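Side-chain contact in alkyl hydroperoxide reductase AhpD (Deinococcus radiodurans R1, PDB 6K40), which probably reduces peroxides as an AhpD-like antioxidant protein of the carboxymuconolactone decarboxylase family: residues Val118-Ala123 and Tyr135-Thr140. Residues are numbered along the deposited sequence; the frame is centred on the assembly and turned at random.
Sequences VNWRQA and YAEKLT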
ATOM      1  N   VAL A 118      -2.351   3.066   2.697  1.00 18.25           N
ATOM      2  CA  VAL A 118      -2.707   1.830   3.384  1.00 18.73           C
ATOM      3  C   VAL A 118      -4.051   1.999   4.079  1.00 17.91           C
ATOM      4  O   VAL A 118      -4.998   1.250   3.815  1.00 18.21           O
ATOM      5  CB  VAL A 118      -1.612   1.423   4.387  1.00 18.66           C
ATOM      6  CG1 VAL A 118      -2.048   0.210   5.185  1.00 18.06           C
ATOM      7  CG2 VAL A 118      -0.307   1.150   3.658  1.00 18.78           C
ATOM      8  N   ASN A 119      -4.145   2.984   4.969  1.00 17.13           N
ATOM      9  CA  ASN A 119      -5.372   3.203   5.732  1.00 18.32           C
ATOM     10  C   ASN A 119      -5.422   4.666   6.140  1.00 18.20           C
ATOM     11  O   ASN A 119      -4.640   5.100   6.991  1.00 20.29           O
ATOM     12  CB  ASN A 119      -5.432   2.296   6.959  1.00 18.97           C
ATOM     13  CG  ASN A 119      -6.848   2.081   7.452  1.00 18.63           C
ATOM     14  OD1 ASN A 119      -7.724   2.929   7.259  1.00 18.39           O
ATOM     15  ND2 ASN A 119      -7.082   0.944   8.095  1.00 15.90           N
ATOM     16  N   TRP A 120      -6.344   5.420   5.539  1.00 15.94           N
ATOM     17  CA  TRP A 120      -6.490   6.829   5.878  1.00 18.18           C
ATOM     18  C   TRP A 120      -6.906   7.032   7.332  1.00 19.52           C
ATOM     19  O   TRP A 120      -6.668   8.112   7.886  1.00 18.97           O
ATOM     20  CB  TRP A 120      -7.507   7.483   4.937  1.00 18.03           C
ATOM     21  CG  TRP A 120      -8.837   6.809   4.965  1.00 15.85           C
ATOM     22  CD1 TRP A 120      -9.265   5.813   4.144  1.00 15.64           C
ATOM     23  CD2 TRP A 120      -9.914   7.074   5.873  1.00 15.96           C
ATOM     24  NE1 TRP A 120     -10.545   5.441   4.479  1.00 25.57           N
ATOM     25  CE2 TRP A 120     -10.964   6.200   5.540  1.00 26.18           C
ATOM     26  CE3 TRP A 120     -10.091   7.968   6.934  1.00 16.20           C
ATOM     27  CZ2 TRP A 120     -12.177   6.194   6.227  1.00 27.24           C
ATOM     28  CZ3 TRP A 120     -11.290   7.959   7.614  1.00 16.27           C
ATOM     29  CH2 TRP A 120     -12.319   7.079   7.259  1.00 16.11           C
ATOM     30  N   ARG A 121      -7.523   6.024   7.958  1.00 21.91           N
ATOM     31  CA  ARG A 121      -7.893   6.137   9.366  1.00 20.29           C
ATOM     32  C   ARG A 121      -6.670   6.237  10.264  1.00 21.30           C
ATOM     33  O   ARG A 121      -6.751   6.806  11.360  1.00 20.41           O
ATOM     34  CB  ARG A 121      -8.746   4.945   9.792  1.00 20.03           C
ATOM     35  CG  ARG A 121     -10.087   4.845   9.097  1.00 21.01           C
ATOM     36  CD  ARG A 121     -10.733   3.493   9.356  1.00 20.67           C
ATOM     37  NE  ARG A 121     -11.878   3.255   8.481  1.00 19.97           N
ATOM     38  CZ  ARG A 121     -11.787   2.754   7.255  1.00 19.61           C
ATOM     39  NH1 ARG A 121     -10.600   2.435   6.752  1.00 17.41           N
ATOM     40  NH2 ARG A 121     -12.884   2.570   6.531  1.00 15.62           N
ATOM     41  N   GLN A 122      -5.532   5.697   9.824  1.00 22.29           N
ATOM     42  CA  GLN A 122      -4.309   5.699  10.613  1.00 22.91           C
ATOM     43  C   GLN A 122      -3.310   6.736  10.120  1.00 25.75           C
ATOM     44  O   GLN A 122      -2.106   6.600  10.363  1.00 26.70           O
ATOM     45  CB  GLN A 122      -3.678   4.308  10.610  1.00 19.49           C
ATOM     46  CG  GLN A 122      -4.582   3.236  11.181  1.00 18.28           C
ATOM     47  CD  GLN A 122      -4.142   1.846  10.799  1.00 17.95           C
ATOM     48  OE1 GLN A 122      -2.981   1.622  10.470  1.00 18.67           O
ATOM     49  NE2 GLN A 122      -5.069   0.898  10.840  1.00 18.75           N
ATOM     50  N   ALA A 123      -3.787   7.769   9.441  1.00 24.92           N
ATOM     51  CA  ALA A 123      -2.974   8.914   9.079  1.00 25.14           C
ATOM     52  C   ALA A 123      -3.474  10.121   9.856  1.00 25.23           C
ATOM     53  O   ALA A 123      -4.592  10.129  10.380  1.00 22.98           O
ATOM     54  CB  ALA A 123      -3.030   9.189   7.572  1.00 24.00           C
ATOM     55  N   TYR A 135     -15.711   9.182   2.302  1.00 19.84           N
ATOM     56  CA  TYR A 135     -16.617   9.163   1.160  1.00 17.69           C
ATOM     57  C   TYR A 135     -16.037   8.351   0.008  1.00 16.46           C
ATOM     58  O   TYR A 135     -16.749   7.560  -0.624  1.00 15.55           O
ATOM     59  CB  TYR A 135     -16.928  10.593   0.715  1.00 17.88           C
ATOM     60  CG  TYR A 135     -18.106  10.684  -0.227  1.00 18.27           C
ATOM     61  CD1 TYR A 135     -19.402  10.800   0.260  1.00 18.89           C
ATOM     62  CD2 TYR A 135     -17.921  10.649  -1.603  1.00 16.42           C
ATOM     63  CE1 TYR A 135     -20.483  10.881  -0.601  1.00 19.90           C
ATOM     64  CE2 TYR A 135     -18.993  10.730  -2.470  1.00 17.80           C
ATOM     65  CZ  TYR A 135     -20.270  10.845  -1.966  1.00 18.80           C
ATOM     66  OH  TYR A 135     -21.336  10.922  -2.829  1.00 17.29           O
ATOM     67  N   ALA A 136     -14.746   8.537  -0.285  1.00 16.55           N
ATOM     68  CA  ALA A 136     -14.111   7.775  -1.354  1.00 15.14           C
ATOM     69  C   ALA A 136     -14.158   6.282  -1.065  1.00 16.73           C
ATOM     70  O   ALA A 136     -14.453   5.475  -1.957  1.00 14.91           O
ATOM     71  CB  ALA A 136     -12.668   8.240  -1.543  1.00 15.15           C
ATOM     72  N   GLU A 137     -13.879   5.896   0.182  1.00 17.94           N
ATOM     73  CA  GLU A 137     -13.903   4.483   0.534  1.00 16.75           C
ATOM     74  C   GLU A 137     -15.303   3.905   0.394  1.00 16.08           C
ATOM     75  O   GLU A 137     -15.475   2.806  -0.149  1.00 16.07           O
ATOM     76  CB  GLU A 137     -13.379   4.286   1.956  1.00 15.84           C
ATOM     77  CG  GLU A 137     -13.465   2.849   2.440  1.00 16.91           C
ATOM     78  CD  GLU A 137     -12.326   2.475   3.364  1.00 18.30           C
ATOM     79  OE1 GLU A 137     -11.327   3.221   3.415  1.00 19.04           O
ATOM     80  OE2 GLU A 137     -12.431   1.430   4.037  1.00 19.33           O
ATOM     81  N   LYS A 138     -16.320   4.630   0.863  1.00 17.89           N
ATOM     82  CA  LYS A 138     -17.677   4.113   0.741  1.00 18.50           C
ATOM     83  C   LYS A 138     -18.090   3.987  -0.721  1.00 18.70           C
ATOM     84  O   LYS A 138     -18.683   2.977  -1.119  1.00 18.74           O
ATOM     85  CB  LYS A 138     -18.666   4.996   1.503  1.00 18.75           C
ATOM     86  CG  LYS A 138     -19.957   4.263   1.835  1.00 19.66           C
ATOM     87  CD  LYS A 138     -21.102   5.198   2.185  1.00 20.70           C
ATOM     88  CE  LYS A 138     -22.436   4.472   2.052  1.00 20.31           C
ATOM     89  NZ  LYS A 138     -23.505   5.045   2.912  1.00 20.82           N
ATOM     90  N   LEU A 139     -17.774   4.997  -1.540  1.00 17.25           N
ATOM     91  CA  LEU A 139     -18.165   4.959  -2.946  1.00 16.70           C
ATOM     92  C   LEU A 139     -17.413   3.879  -3.712  1.00 16.79           C
ATOM     93  O   LEU A 139     -17.941   3.331  -4.688  1.00 16.81           O
ATOM     94  CB  LEU A 139     -17.947   6.328  -3.593  1.00 17.34           C
ATOM     95  CG  LEU A 139     -18.483   6.525  -5.017  1.00 18.63           C
ATOM     96  CD1 LEU A 139     -19.959   6.168  -5.107  1.00 19.57           C
ATOM     97  CD2 LEU A 139     -18.252   7.951  -5.489  1.00 18.73           C
ATOM     98  N   THR A 140     -16.191   3.552  -3.286  1.00 16.56           N
ATOM     99  CA  THR A 140     -15.443   2.487  -3.944  1.00 15.52           C
ATOM    100  C   THR A 140     -15.950   1.110  -3.533  1.00 16.15           C
ATOM    101  O   THR A 140     -16.131   0.233  -4.387  1.00 15.57           O
ATOM    102  CB  THR A 140     -13.952   2.614  -3.630  1.00 15.16           C
ATOM    103  OG1 THR A 140     -13.461   3.866  -4.121  1.00 17.12           O
ATOM    104  CG2 THR A 140     -13.168   1.480  -4.284  1.00 14.55           C
TER
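The Glu137 carboxylate meets the indole edge of Trp120 and the guanidinium of Arg121, joining helix 127-141 to the loop after helix 110-118. Within this all-helical AhpD-like fold, a hydrogen bond and a salt bridge tie the short 3-10 turn at 120-121 to the following helix, both resting on a single acidic side chain. Trp120 NE1 donates to Glu137 OE1 at 2.6 Å; the oxygen lies close to the indole plane at its N-H edge, and NE1 meets it from above the carboxylate plane. Arg121 NH2 meets Glu137 OE2 at 2.8 Å, almost straight (171°), from well above the carboxylate plane but within the guanidinium plane, whereas the bond from NH1 is weak. Arg91 of the second subunit also forms a salt bridge with Glu137 OE2, so two arginines probably favour the ionised carboxylate at the dimer interface. CG anti to the backbone N (chi1 176°) directs Glu137 at the loop, and a bend at chi2 sets its carboxylate between the two donors.

Arg121 has Trp120 at a face of its guanidinium and Asn119 and Glu137 at the edge. Trp120 CZ2 lies over the centre of the Arg121 guanidinium, 3.5 Å above its plane, while Arg121 CG rests on one face of the indole near its rim. Asn119 OD1 closes an Asx turn by accepting from Arg121 N at 3.2 Å, and from the opposite face of its amide plane it takes Arg121 NH1 at 3.0 Å.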